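Local coordinates for uncharacterized protein (Mycobacterium tuberculosis, PDB 6Y56) that acts as a nucleotidyltransferase toxin of a toxin-antitoxin system and probably inhibits growth by inactivating tRNA acceptor stems, at residues Ala129-Ala134 with Trp208-Asp213; Ala168-Arg173 with Ala180-Asp185; Val199-Val204 with Gln271-Cys276. All coordinates share one frame; numbering follows the deposited sequence.

Contact 1 of 3, residues Ala129-Ala134 with Trp208-Asp213; sequences ARRPLA and WGDVVD
Arg131 reaches from the loop at 129-134 to the helical residues 208-212, where Asp210 receives it; the pair is a worked example of one long side chain spanning the gap between two separate chain elements. The backbones stay well apart, with 8.6 Å between the CA atoms of Arg131 and Gly209. CB of Arg131 already points at the helix, and CG, trans to the backbone nitrogen, carries the chain straight on through CD. A bend about CG-CD (chi3 -40°) then turns the flat head against the helix backbone. CZ lies 3.7 Å from Gly209 C, with one face of the guanidinium set over this glycine; NH1 is likewise 3.7 Å from Gly209 CA. The lack of a side chain here is what lets the group settle so close to the main chain. At its edge stands the carboxylate. NH2 donates to Asp210 OD1 at 2.7 Å with an N-H...O angle of 148°, while NH1 adds a weak, bent bond of 3.3 Å to the same OD1. Both nitrogens therefore share a single oxygen rather than taking one each. The two planes are inclined by 60°, and NH2 meets OD1 on its anti side, somewhat out of the carboxylate plane. Further partners fix the head's rotation: Lys206 O accepts from NH1, and Asp214 OD2 forms a second salt bridge with NH2, so that two acidic groups probably stabilise the positive charge. The contact thus ties the loop between strands 125-129 and 138-141 to the C-terminal part of helix 196-212. Helix 163-174 lies beside both, with Leu133 packing on Glu169 and Asp210 on Ala172.

Contact 2 of 3, residues Ala168-Arg173 with Ala180-Asp185; sequences AEKLAR and ARDLYD
Lys170 and Asp182 have the closest CA atoms, 6.3 Å apart, where the helical segments 168-173 and 180-185 run roughly antiparallel, their axes 10.0 Å apart at closest and 143° between their directions. Charge pairing fills the interface. Asp182 lies at its centre and is held side-on by Arg173: NE donates to OD2 at 2.8 Å and NH2 to OD1 at 2.9 Å, the latter bond nearly straight at 173°. Both use syn lone pairs, and the guanidinium and carboxylate are almost coplanar, 11° apart, which is the classic bidentate arrangement. Lys170 approaches the same OD1 from its anti side, above the carboxylate plane, with NZ at 2.8 Å. Its chain, kinked at CB-CG and then extended, brings the ammonium between two acids, for NZ also reaches Asp185 OD2 at 2.6 Å through the anti lone pair. One turn of helix separates these aspartates, so a single lysine bridges them. Two bases and two acids thus form a continuous, largely buried network, in which the opposite charges should stabilise each other; Arg64 extends it through a second salt bridge to Asp185 OD2. The arrangement joins the consecutive helices 163-174 and 180-189 into a helical hairpin. Helix 196-212 packs against the first through Leu171 and Ala172, whereas Leu183 of the second faces helix 249-259.

Contact 3 of 3, residues Val199-Val204 with Gln271-Cys276; sequences VRRLWV and QRWAAC
Trp273, Val204 and Arg201 account for nearly all the surface buried where the helical segment 199-204 meets segment 271-276, and together they illustrate how one tryptophan can serve an aliphatic neighbour with its CB and a charged one with its ring. Near the backbone, Trp273 CB rests 4.0 Å from Val204 CG1. That methyl is directed across the gap by a chi1 of 174°, and it also comes within 4.3 Å of Ala274 N, where the two backbones are closest: the CA atoms of Val204 and Ala274 are 6.4 Å apart. Farther out, the benzene end of the indole meets Arg201. Its CZ3 points into one face of the guanidinium, off centre, 3.7 Å from CZ and 3.6 Å from NH2. The two planes stand at 88°, so the ring presents its edge to the flat face of the arginine; this differs from a cation-pi stack, in which the charge would lie over the ring. The bend at chi2 (59°) brings Arg201 CD alongside the same edge, 3.9 Å from CZ3, and a second at chi3 turns the guanidinium face toward it. The polar ends are gripped by other residues: Glu270 and Asp267 form salt bridges with NE and NH1 of Arg201, and Trp273 NE1 is hydrogen-bonded to Glu283 OE1. Such bonds hold both flat groups in place and should balance the arginine's charge. From the tryptophan the chain turns in a type I beta turn ending at Cys276, which has positive phi. The contact packs helix 268-273 and the turn that follows against the N-terminal half of helix 196-212, while helix 281-292 touches the indole through Val284 and Ala287.

Overall arrangement
From the N terminus, the chain leaves the mixed sheet for the last time after strand 125-129 and enters the loop that opens contact 1. Before that contact closes, helices 163-174 and 180-189 form the short hairpin of contact 2, which is therefore nested within it. Contact 3 opens next on helix 196-212, and only then does contact 1 close farther along the same helix; contact 3 closes at helix 268-273 and the turn that follows it, so contacts 1 and 3 cross. Contact 2 precedes contact 3 in series, their centres about 17 Å apart. Helix 196-212 carries one side of contacts 1 and 3 and packs on helix 163-174 of contact 2, as where Ala168 meets Leu202.

Contact 1 of 3, residues Ala129-Ala134 with Trp208-Asp213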
loop_
_atom_site.group_PDB
_atom_site.type_symbol
_atom_site.label_atom_id
_atom_site.label_comp_id
_atom_site.label_asym_id
_atom_site.label_seq_id
_atom_site.Cartn_x
_atom_site.Cartn_y
_atom_site.Cartn_z
ATOM N N ALA A 129 10.230 2.329 0.229
ATOM C CA ALA A 129 10.516 2.963 -1.047
ATOM C C ALA A 129 11.531 4.081 -0.861
ATOM O O ALA A 129 11.503 4.811 0.137
ATOM C CB ALA A 129 9.232 3.559 -1.626
ATOM N N ARG A 130 12.427 4.223 -1.838
ATOM C CA ARG A 130 13.460 5.248 -1.808
ATOM C C ARG A 130 13.010 6.559 -2.433
ATOM O O ARG A 130 13.455 7.626 -1.995
ATOM C CB ARG A 130 14.692 4.750 -2.565
ATOM C CG ARG A 130 15.910 5.626 -2.397
ATOM C CD ARG A 130 17.047 5.174 -3.304
ATOM N NE ARG A 130 17.331 3.746 -3.174
ATOM C CZ ARG A 130 18.111 3.223 -2.234
ATOM N NH1 ARG A 130 18.683 4.010 -1.333
ATOM N NH2 ARG A 130 18.314 1.912 -2.191
ATOM N N ARG A 131 12.163 6.500 -3.463
ATOM C CA ARG A 131 11.803 7.709 -4.191
ATOM C C ARG A 131 10.894 8.566 -3.325
ATOM O O ARG A 131 9.918 8.057 -2.770
ATOM C CB ARG A 131 11.092 7.357 -5.498
ATOM C CG ARG A 131 11.009 8.531 -6.476
ATOM C CD ARG A 131 10.212 8.200 -7.734
ATOM N NE ARG A 131 10.482 6.845 -8.204
ATOM C CZ ARG A 131 9.688 6.154 -9.016
ATOM N NH1 ARG A 131 8.556 6.682 -9.480
ATOM N NH2 ARG A 131 10.030 4.920 -9.359
ATOM N N PRO A 132 11.179 9.853 -3.173
ATOM C CA PRO A 132 10.307 10.701 -2.352
ATOM C C PRO A 132 8.883 10.751 -2.899
ATOM O O PRO A 132 8.654 10.726 -4.111
ATOM C CB PRO A 132 10.976 12.078 -2.433
ATOM C CG PRO A 132 12.413 11.782 -2.781
ATOM C CD PRO A 132 12.367 10.572 -3.662
ATOM N N LEU A 133 7.922 10.825 -1.982
ATOM C CA LEU A 133 6.540 11.076 -2.367
ATOM C C LEU A 133 6.408 12.470 -2.962
ATOM O O LEU A 133 7.164 13.390 -2.638
ATOM C CB LEU A 133 5.607 10.953 -1.168
ATOM C CG LEU A 133 5.466 9.523 -0.653
ATOM C CD1 LEU A 133 4.613 9.486 0.596
ATOM C CD2 LEU A 133 4.879 8.594 -1.718
ATOM N N ALA A 134 5.427 12.619 -3.841
ATOM C CA ALA A 134 5.231 13.884 -4.532
ATOM C C ALA A 134 4.396 14.868 -3.729
ATOM O O ALA A 134 4.612 16.078 -3.842
ATOM C CB ALA A 134 4.556 13.641 -5.884
ATOM N N TRP A 208 6.998 7.205 -15.237
ATOM C CA TRP A 208 8.270 7.680 -15.778
ATOM C C TRP A 208 9.424 7.272 -14.872
ATOM O O TRP A 208 10.431 6.724 -15.330
ATOM C CB TRP A 208 8.232 9.203 -15.942
ATOM C CG TRP A 208 9.406 9.767 -16.728
ATOM C CD1 TRP A 208 9.416 10.113 -18.044
ATOM C CD2 TRP A 208 10.725 10.047 -16.231
ATOM N NE1 TRP A 208 10.663 10.583 -18.409
ATOM C CE2 TRP A 208 11.479 10.554 -17.310
ATOM C CE3 TRP A 208 11.339 9.919 -14.977
ATOM C CZ2 TRP A 208 12.815 10.932 -17.170
ATOM C CZ3 TRP A 208 12.672 10.294 -14.845
ATOM C CH2 TRP A 208 13.389 10.791 -15.938
ATOM N N GLY A 209 9.294 7.510 -13.572
ATOM C CA GLY A 209 10.353 7.111 -12.660
ATOM C C GLY A 209 10.515 5.603 -12.565
ATOM O O GLY A 209 11.640 5.097 -12.502
ATOM N N ASP A 210 9.405 4.865 -12.571
ATOM C CA ASP A 210 9.463 3.410 -12.497
ATOM C C ASP A 210 10.247 2.828 -13.664
ATOM O O ASP A 210 11.081 1.928 -13.476
ATOM C CB ASP A 210 8.049 2.834 -12.520
ATOM C CG ASP A 210 7.266 3.106 -11.243
ATOM O OD1 ASP A 210 7.864 3.515 -10.228
ATOM O OD2 ASP A 210 6.033 2.891 -11.281
ATOM N N VAL A 211 9.998 3.335 -14.872
ATOM C CA VAL A 211 10.655 2.837 -16.076
ATOM C C VAL A 211 12.082 3.362 -16.171
ATOM O O VAL A 211 13.030 2.589 -16.340
ATOM C CB VAL A 211 9.828 3.217 -17.320
ATOM C CG1 VAL A 211 10.588 2.877 -18.613
ATOM C CG2 VAL A 211 8.487 2.508 -17.300
ATOM N N VAL A 212 12.258 4.687 -16.112
ATOM C CA VAL A 212 13.558 5.289 -16.403
ATOM C C VAL A 212 14.551 5.000 -15.293
ATOM O O VAL A 212 15.711 4.647 -15.550
ATOM C CB VAL A 212 13.413 6.800 -16.652
ATOM C CG1 VAL A 212 14.791 7.456 -16.790
ATOM C CG2 VAL A 212 12.569 7.055 -17.885
ATOM N N ASP A 213 14.129 5.161 -14.047
ATOM C CA ASP A 213 15.063 5.015 -12.941
ATOM C C ASP A 213 15.057 3.628 -12.320
ATOM O O ASP A 213 16.128 3.092 -12.015
ATOM C CB ASP A 213 14.827 6.089 -11.875
ATOM C CG ASP A 213 15.268 7.472 -12.346
ATOM O OD1 ASP A 213 16.233 7.556 -13.146
ATOM O OD2 ASP A 213 14.647 8.466 -11.926
#

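Contact 2 of 3, residues Ala168-Arg173 with Ala180-Asp185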
loop_
_atom_site.group_PDB
_atom_site.type_symbol
_atom_site.label_atom_id
_atom_site.label_comp_id
_atom_site.label_asym_id
_atom_site.label_seq_id
_atom_site.Cartn_x
_atom_site.Cartn_y
_atom_site.Cartn_z
ATOM N N ALA A 168 -2.537 6.939 -7.741
ATOM C CA ALA A 168 -1.557 6.972 -8.827
ATOM C C ALA A 168 -0.532 5.849 -8.689
ATOM O O ALA A 168 -0.145 5.232 -9.689
ATOM C CB ALA A 168 -0.870 8.339 -8.874
ATOM N N GLU A 169 -0.083 5.560 -7.459
ATOM C CA GLU A 169 0.858 4.463 -7.261
ATOM C C GLU A 169 0.225 3.120 -7.605
ATOM O O GLU A 169 0.872 2.252 -8.206
ATOM C CB GLU A 169 1.380 4.464 -5.824
ATOM C CG GLU A 169 2.342 5.605 -5.543
ATOM C CD GLU A 169 3.303 5.327 -4.406
ATOM O OE1 GLU A 169 3.099 4.354 -3.650
ATOM O OE2 GLU A 169 4.263 6.105 -4.265
ATOM N N LYS A 170 -1.043 2.932 -7.249
ATOM C CA LYS A 170 -1.718 1.685 -7.596
ATOM C C LYS A 170 -1.825 1.529 -9.099
ATOM O O LYS A 170 -1.565 0.448 -9.641
ATOM C CB LYS A 170 -3.112 1.651 -6.971
ATOM C CG LYS A 170 -3.147 1.308 -5.496
ATOM C CD LYS A 170 -2.911 -0.179 -5.285
ATOM C CE LYS A 170 -2.698 -0.461 -3.820
ATOM N NZ LYS A 170 -2.563 -1.917 -3.617
ATOM N N LEU A 171 -2.173 2.610 -9.793
ATOM C CA LEU A 171 -2.272 2.563 -11.244
ATOM C C LEU A 171 -0.919 2.332 -11.896
ATOM O O LEU A 171 -0.832 1.710 -12.966
ATOM C CB LEU A 171 -2.870 3.875 -11.742
ATOM C CG LEU A 171 -4.335 4.127 -11.402
ATOM C CD1 LEU A 171 -4.713 5.589 -11.641
ATOM C CD2 LEU A 171 -5.216 3.170 -12.205
ATOM N N ALA A 172 0.143 2.861 -11.288
ATOM C CA ALA A 172 1.479 2.667 -11.835
ATOM C C ALA A 172 1.898 1.207 -11.770
ATOM O O ALA A 172 2.532 0.696 -12.698
ATOM C CB ALA A 172 2.480 3.560 -11.100
ATOM N N ARG A 173 1.564 0.516 -10.695
ATOM C CA ARG A 173 1.877 -0.909 -10.660
ATOM C C ARG A 173 0.941 -1.709 -11.555
ATOM O O ARG A 173 1.383 -2.636 -12.247
ATOM C CB ARG A 173 1.822 -1.435 -9.237
ATOM C CG ARG A 173 2.128 -2.929 -9.191
ATOM C CD ARG A 173 2.697 -3.334 -7.853
ATOM N NE ARG A 173 1.662 -3.341 -6.831
ATOM C CZ ARG A 173 1.907 -3.416 -5.529
ATOM N NH1 ARG A 173 3.160 -3.471 -5.095
ATOM N NH2 ARG A 173 0.901 -3.425 -4.665
ATOM N N ALA A 180 -4.522 -9.068 -8.194
ATOM C CA ALA A 180 -5.889 -8.982 -7.687
ATOM C C ALA A 180 -6.011 -8.030 -6.504
ATOM O O ALA A 180 -7.045 -7.371 -6.353
ATOM C CB ALA A 180 -6.413 -10.368 -7.301
ATOM N N ARG A 181 -4.985 -7.952 -5.644
ATOM C CA ARG A 181 -5.074 -7.039 -4.509
ATOM C C ARG A 181 -5.099 -5.594 -4.981
ATOM O O ARG A 181 -5.817 -4.758 -4.413
ATOM C CB ARG A 181 -3.916 -7.271 -3.534
ATOM C CG ARG A 181 -3.879 -8.669 -2.912
ATOM C CD ARG A 181 -2.597 -8.877 -2.112
ATOM N NE ARG A 181 -2.480 -10.234 -1.579
ATOM C CZ ARG A 181 -1.731 -10.562 -0.529
ATOM N NH1 ARG A 181 -1.032 -9.632 0.103
ATOM N NH2 ARG A 181 -1.684 -11.824 -0.116
ATOM N N ASP A 182 -4.359 -5.291 -6.050
ATOM C CA ASP A 182 -4.399 -3.940 -6.598
ATOM C C ASP A 182 -5.744 -3.667 -7.258
ATOM O O ASP A 182 -6.283 -2.562 -7.142
ATOM C CB ASP A 182 -3.298 -3.744 -7.632
ATOM C CG ASP A 182 -1.913 -3.611 -7.025
ATOM O OD1 ASP A 182 -1.789 -3.441 -5.796
ATOM O OD2 ASP A 182 -0.938 -3.707 -7.800
ATOM N N LEU A 183 -6.295 -4.659 -7.969
ATOM C CA LEU A 183 -7.624 -4.501 -8.553
ATOM C C LEU A 183 -8.665 -4.213 -7.476
ATOM O O LEU A 183 -9.518 -3.332 -7.638
ATOM C CB LEU A 183 -7.990 -5.772 -9.319
ATOM C CG LEU A 183 -9.407 -5.851 -9.900
ATOM C CD1 LEU A 183 -9.619 -4.761 -10.948
ATOM C CD2 LEU A 183 -9.644 -7.228 -10.492
ATOM N N TYR A 184 -8.619 -4.959 -6.369
ATOM C CA TYR A 184 -9.537 -4.706 -5.265
ATOM C C TYR A 184 -9.420 -3.266 -4.768
ATOM O O TYR A 184 -10.425 -2.583 -4.534
ATOM C CB TYR A 184 -9.270 -5.695 -4.120
ATOM C CG TYR A 184 -10.168 -5.452 -2.941
ATOM C CD1 TYR A 184 -9.839 -4.511 -1.964
ATOM C CD2 TYR A 184 -11.378 -6.125 -2.823
ATOM C CE1 TYR A 184 -10.672 -4.265 -0.898
ATOM C CE2 TYR A 184 -12.224 -5.884 -1.753
ATOM C CZ TYR A 184 -11.869 -4.948 -0.804
ATOM O OH TYR A 184 -12.721 -4.702 0.255
ATOM N N ASP A 185 -8.187 -2.801 -4.548
ATOM C CA ASP A 185 -7.996 -1.457 -4.011
ATOM C C ASP A 185 -8.468 -0.398 -4.999
ATOM O O ASP A 185 -9.095 0.588 -4.603
ATOM C CB ASP A 185 -6.530 -1.243 -3.627
ATOM C CG ASP A 185 -6.073 -2.135 -2.474
ATOM O OD1 ASP A 185 -6.915 -2.700 -1.735
ATOM O OD2 ASP A 185 -4.840 -2.271 -2.325
#

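Contact 3 of 3, residues Val199-Val204 with Gln271-Cys276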
loop_
_atom_site.group_PDB
_atom_site.type_symbol
_atom_site.label_atom_id
_atom_site.label_comp_id
_atom_site.label_asym_id
_atom_site.label_seq_id
_atom_site.Cartn_x
_atom_site.Cartn_y
_atom_site.Cartn_z
ATOM N N VAL A 199 -4.570 12.760 -10.293
ATOM C CA VAL A 199 -4.258 11.334 -10.346
ATOM C C VAL A 199 -3.611 10.980 -11.681
ATOM O O VAL A 199 -2.603 10.260 -11.730
ATOM C CB VAL A 199 -5.511 10.482 -10.066
ATOM C CG1 VAL A 199 -5.232 9.014 -10.399
ATOM C CG2 VAL A 199 -5.901 10.597 -8.613
ATOM N N ARG A 200 -4.139 11.515 -12.782
ATOM C CA ARG A 200 -3.583 11.200 -14.091
ATOM C C ARG A 200 -2.168 11.743 -14.234
ATOM O O ARG A 200 -1.276 11.048 -14.744
ATOM C CB ARG A 200 -4.495 11.776 -15.171
ATOM C CG ARG A 200 -4.023 11.551 -16.602
ATOM C CD ARG A 200 -5.046 12.062 -17.624
ATOM N NE ARG A 200 -5.339 13.473 -17.417
ATOM C CZ ARG A 200 -6.552 13.993 -17.260
ATOM N NH1 ARG A 200 -7.645 13.246 -17.321
ATOM N NH2 ARG A 200 -6.668 15.295 -17.063
ATOM N N ARG A 201 -1.945 12.986 -13.797
ATOM C CA ARG A 201 -0.616 13.585 -13.850
ATOM C C ARG A 201 0.371 12.791 -13.010
ATOM O O ARG A 201 1.459 12.434 -13.481
ATOM C CB ARG A 201 -0.691 15.049 -13.399
ATOM C CG ARG A 201 0.652 15.757 -13.213
ATOM C CD ARG A 201 1.480 15.764 -14.484
ATOM N NE ARG A 201 0.801 16.413 -15.604
ATOM C CZ ARG A 201 1.043 17.654 -16.019
ATOM N NH1 ARG A 201 0.391 18.136 -17.072
ATOM N NH2 ARG A 201 1.938 18.408 -15.394
ATOM N N LEU A 202 -0.006 12.478 -11.774
ATOM C CA LEU A 202 0.879 11.722 -10.896
ATOM C C LEU A 202 1.158 10.334 -11.453
ATOM O O LEU A 202 2.280 9.835 -11.326
ATOM C CB LEU A 202 0.269 11.617 -9.499
ATOM C CG LEU A 202 0.353 12.871 -8.643
ATOM C CD1 LEU A 202 -0.477 12.667 -7.388
ATOM C CD2 LEU A 202 1.802 13.138 -8.293
ATOM N N TRP A 203 0.150 9.688 -12.053
ATOM C CA TRP A 203 0.345 8.369 -12.655
ATOM C C TRP A 203 1.448 8.410 -13.705
ATOM O O TRP A 203 2.376 7.594 -13.688
ATOM C CB TRP A 203 -0.973 7.891 -13.272
ATOM C CG TRP A 203 -0.896 6.614 -14.050
ATOM C CD1 TRP A 203 -0.454 5.404 -13.607
ATOM C CD2 TRP A 203 -1.294 6.425 -15.409
ATOM N NE1 TRP A 203 -0.569 4.469 -14.608
ATOM C CE2 TRP A 203 -1.076 5.071 -15.728
ATOM C CE3 TRP A 203 -1.814 7.271 -16.387
ATOM C CZ2 TRP A 203 -1.362 4.537 -16.989
ATOM C CZ3 TRP A 203 -2.100 6.749 -17.629
ATOM C CH2 TRP A 203 -1.870 5.389 -17.920
ATOM N N VAL A 204 1.379 9.379 -14.615
ATOM C CA VAL A 204 2.398 9.480 -15.656
ATOM C C VAL A 204 3.773 9.706 -15.043
ATOM O O VAL A 204 4.763 9.099 -15.467
ATOM C CB VAL A 204 2.032 10.584 -16.667
ATOM C CG1 VAL A 204 3.174 10.805 -17.669
ATOM C CG2 VAL A 204 0.752 10.221 -17.379
ATOM N N GLN A 271 1.598 13.252 -22.704
ATOM C CA GLN A 271 1.858 12.393 -23.855
ATOM C C GLN A 271 3.336 12.359 -24.211
ATOM O O GLN A 271 3.854 11.317 -24.629
ATOM C CB GLN A 271 1.028 12.863 -25.045
ATOM C CG GLN A 271 -0.453 12.631 -24.847
ATOM C CD GLN A 271 -1.268 12.971 -26.074
ATOM O OE1 GLN A 271 -0.835 12.750 -27.214
ATOM N NE2 GLN A 271 -2.467 13.501 -25.853
ATOM N N ARG A 272 4.026 13.490 -24.064
ATOM C CA ARG A 272 5.468 13.516 -24.273
ATOM C C ARG A 272 6.185 12.686 -23.212
ATOM O O ARG A 272 7.067 11.872 -23.527
ATOM C CB ARG A 272 5.947 14.968 -24.245
ATOM C CG ARG A 272 7.441 15.144 -24.437
ATOM C CD ARG A 272 7.822 16.611 -24.701
ATOM N NE ARG A 272 7.670 17.440 -23.514
ATOM C CZ ARG A 272 6.623 18.223 -23.284
ATOM N NH1 ARG A 272 5.636 18.292 -24.167
ATOM N NH2 ARG A 272 6.563 18.938 -22.170
ATOM N N TRP A 273 5.808 12.867 -21.943
ATOM C CA TRP A 273 6.510 12.174 -20.870
ATOM C C TRP A 273 6.263 10.679 -20.912
ATOM O O TRP A 273 7.117 9.905 -20.459
ATOM C CB TRP A 273 6.110 12.762 -19.523
ATOM C CG TRP A 273 6.471 14.203 -19.423
ATOM C CD1 TRP A 273 7.493 14.834 -20.063
ATOM C CD2 TRP A 273 5.800 15.197 -18.651
ATOM N NE1 TRP A 273 7.502 16.174 -19.738
ATOM C CE2 TRP A 273 6.461 16.422 -18.878
ATOM C CE3 TRP A 273 4.686 15.175 -17.802
ATOM C CZ2 TRP A 273 6.059 17.610 -18.266
ATOM C CZ3 TRP A 273 4.284 16.356 -17.199
ATOM C CH2 TRP A 273 4.974 17.556 -17.434
ATOM N N ALA A 274 5.119 10.259 -21.463
ATOM C CA ALA A 274 4.778 8.846 -21.581
ATOM C C ALA A 274 5.818 8.056 -22.368
ATOM O O ALA A 274 5.832 6.824 -22.288
ATOM C CB ALA A 274 3.387 8.692 -22.210
ATOM N N ALA A 275 6.679 8.729 -23.128
ATOM C CA ALA A 275 7.769 8.039 -23.801
ATOM C C ALA A 275 8.763 7.405 -22.830
ATOM O O ALA A 275 9.521 6.516 -23.229
ATOM C CB ALA A 275 8.485 9.021 -24.732
ATOM N N CYS A 276 8.784 7.834 -21.570
ATOM C CA CYS A 276 9.750 7.330 -20.589
ATOM C C CYS A 276 11.183 7.483 -21.102
ATOM O O CYS A 276 11.974 6.533 -21.139
ATOM C CB CYS A 276 9.437 5.898 -20.146
ATOM S SG CYS A 276 7.799 5.715 -19.417
#